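Local atomic coordinates of neutral ceramidase (Pseudomonas aeruginosa, PDB entry 2ZWS), a protein that hydrolyses the N-acyl linkage of ceramides to give sphingosine and a free fatty acid, and also runs the reverse synthesis, using a zinc ion. Residues 524-529 / 542-547. Residues are numbered along the deposited sequence; the frame is centred on the assembly and turned at random. Where two conformers were deposited one is given.
Sequences GDVLQQ and VAFVTG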
loop_
_atom_site.group_PDB
_atom_site.type_symbol
_atom_site.label_atom_id
_atom_site.label_comp_id
_atom_site.label_asym_id
_atom_site.label_seq_id
_atom_site.Cartn_x
_atom_site.Cartn_y
_atom_site.Cartn_z
ATOM N N GLY A 524 18.037 -26.374 -8.368
ATOM C CA GLY A 524 16.903 -26.803 -9.202
ATOM C C GLY A 524 16.475 -28.261 -9.034
ATOM O O GLY A 524 15.399 -28.666 -9.497
ATOM N N ASP A 525 17.293 -29.056 -8.342
ATOM C CA ASP A 525 16.920 -30.440 -8.090
ATOM C C ASP A 525 15.641 -30.494 -7.246
ATOM O O ASP A 525 15.433 -29.678 -6.342
ATOM C CB ASP A 525 18.057 -31.193 -7.383
ATOM C CG ASP A 525 19.166 -31.650 -8.340
ATOM O OD1 ASP A 525 19.090 -31.376 -9.572
ATOM O OD2 ASP A 525 20.116 -32.298 -7.841
ATOM N N VAL A 526 14.781 -31.455 -7.552
ATOM C CA VAL A 526 13.546 -31.655 -6.794
ATOM C C VAL A 526 13.815 -32.423 -5.490
ATOM O O VAL A 526 14.324 -33.564 -5.514
ATOM C CB VAL A 526 12.447 -32.340 -7.629
ATOM C CG1 VAL A 526 11.193 -32.535 -6.795
ATOM C CG2 VAL A 526 12.127 -31.489 -8.841
ATOM N N LEU A 527 13.459 -31.792 -4.371
ATOM C CA LEU A 527 13.550 -32.388 -3.045
ATOM C C LEU A 527 12.297 -33.159 -2.654
ATOM O O LEU A 527 12.377 -34.151 -1.917
ATOM C CB LEU A 527 13.846 -31.314 -1.994
ATOM C CG LEU A 527 15.173 -30.554 -2.173
ATOM C CD1 LEU A 527 15.209 -29.319 -1.264
ATOM C CD2 LEU A 527 16.357 -31.507 -1.848
ATOM N N GLN A 528 11.141 -32.674 -3.110
ATOM C CA GLN A 528 9.862 -33.312 -2.833
ATOM C C GLN A 528 9.025 -33.290 -4.096
ATOM O O GLN A 528 8.630 -32.208 -4.546
ATOM C CB GLN A 528 9.105 -32.583 -1.722
ATOM C CG GLN A 528 7.739 -33.200 -1.414
ATOM C CD GLN A 528 7.172 -32.690 -0.119
ATOM O OE1 GLN A 528 7.908 -32.441 0.834
ATOM N NE2 GLN A 528 5.860 -32.539 -0.065
ATOM N N GLN A 529 8.798 -34.470 -4.667
ATOM C CA GLN A 529 7.955 -34.621 -5.845
ATOM C C GLN A 529 6.493 -34.624 -5.436
ATOM O O GLN A 529 6.163 -34.983 -4.310
ATOM C CB GLN A 529 8.294 -35.924 -6.602
ATOM C CG GLN A 529 9.698 -35.934 -7.218
ATOM C CD GLN A 529 9.819 -35.187 -8.543
ATOM O OE1 GLN A 529 8.878 -34.528 -8.992
ATOM N NE2 GLN A 529 11.012 -35.265 -9.162
ATOM N N VAL A 542 5.413 -29.212 -3.258
ATOM C CA VAL A 542 6.671 -29.689 -3.811
ATOM C C VAL A 542 7.819 -28.809 -3.314
ATOM O O VAL A 542 7.584 -27.761 -2.695
ATOM C CB VAL A 542 6.650 -29.689 -5.360
ATOM C CG1 VAL A 542 5.502 -30.569 -5.903
ATOM C CG2 VAL A 542 6.579 -28.251 -5.919
ATOM N N ALA A 543 9.061 -29.213 -3.594
ATOM C CA ALA A 543 10.193 -28.437 -3.077
ATOM C C ALA A 543 11.418 -28.666 -3.926
ATOM O O ALA A 543 11.608 -29.784 -4.431
ATOM C CB ALA A 543 10.495 -28.787 -1.617
ATOM N N PHE A 544 12.253 -27.629 -4.022
ATOM C CA PHE A 544 13.455 -27.616 -4.888
ATOM C C PHE A 544 14.660 -27.059 -4.138
ATOM O O PHE A 544 14.508 -26.202 -3.270
ATOM C CB PHE A 544 13.256 -26.648 -6.051
ATOM C CG PHE A 544 12.131 -27.000 -6.981
ATOM C CD1 PHE A 544 12.372 -27.668 -8.182
ATOM C CD2 PHE A 544 10.821 -26.647 -6.652
ATOM C CE1 PHE A 544 11.329 -27.950 -9.039
ATOM C CE2 PHE A 544 9.771 -26.957 -7.501
ATOM C CZ PHE A 544 10.031 -27.599 -8.713
ATOM N N VAL A 545 15.863 -27.532 -4.490
ATOM C CA VAL A 545 17.124 -26.893 -4.064
ATOM C C VAL A 545 17.153 -25.526 -4.742
ATOM O O VAL A 545 16.941 -25.441 -5.951
ATOM C CB VAL A 545 18.340 -27.737 -4.542
ATOM C CG1 VAL A 545 19.638 -27.049 -4.219
ATOM C CG2 VAL A 545 18.300 -29.131 -3.928
ATOM N N THR A 546 17.402 -24.456 -3.990
ATOM C CA THR A 546 17.323 -23.116 -4.572
ATOM C C THR A 546 18.486 -22.218 -4.170
ATOM O O THR A 546 19.449 -22.671 -3.529
ATOM C CB THR A 546 15.998 -22.425 -4.189
ATOM O OG1 THR A 546 14.936 -23.370 -4.239
ATOM C CG2 THR A 546 15.701 -21.313 -5.165
ATOM N N GLY A 547 18.403 -20.943 -4.570
ATOM C CA GLY A 547 19.292 -19.889 -4.081
ATOM C C GLY A 547 18.450 -18.744 -3.512
ATOM O O GLY A 547 17.224 -18.685 -3.683
#
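L527 and Q528 both turn their backbone N-H groups to one acceptor, A543 O, and this shared carbonyl marks a classic beta bulge in the antiparallel pairing of 524-529 with 542-547. The bond from L527 N to A543 O is the shorter at 2.7 Å, that from Q528 N to A543 O is 3.2 Å, and both donors approach from the same face of the carbonyl plane. A543 N in turn bonds to Q528 O. Beyond the bulge, V545 N meets D525 O at 2.9 Å, while G524 N bonds to V545 O.

From the L527 backbone outward, CB rests against A543 O at 3.6 Å; CG is carried toward V545 because it lies anti to the carbonyl carbon (chi1 -61°). There the branch divides: CD1 settles over the backbone, 3.7 Å from F544 C, and CD2 touches V545 CG2, the two side chains crossing at about a right angle. Y518 touches both L527 and V545.

V526 and F544 occupy the other face, side by side and pointing the same way. V526 CG2 comes obliquely to the ring, 3.6 Å from F544 CE1, and G524 O sits at the ring edge, in plane, 3.4 Å from F544 CD1. The F544 ring also meets that of H617 on strand 611-622, in the facing sheet of the C-terminal beta-sandwich.

Within this chain, strand 526-528 is an outermost strand of its sheet, and strand 539-545 bonds on its far side to 595-603. The polar grip across the two segments is therefore all main chain, with A543 O satisfying two N-H groups at the bulge, whereas the side chains that meet across them do so through apolar contacts, L527 and V526 sending theirs to opposite faces.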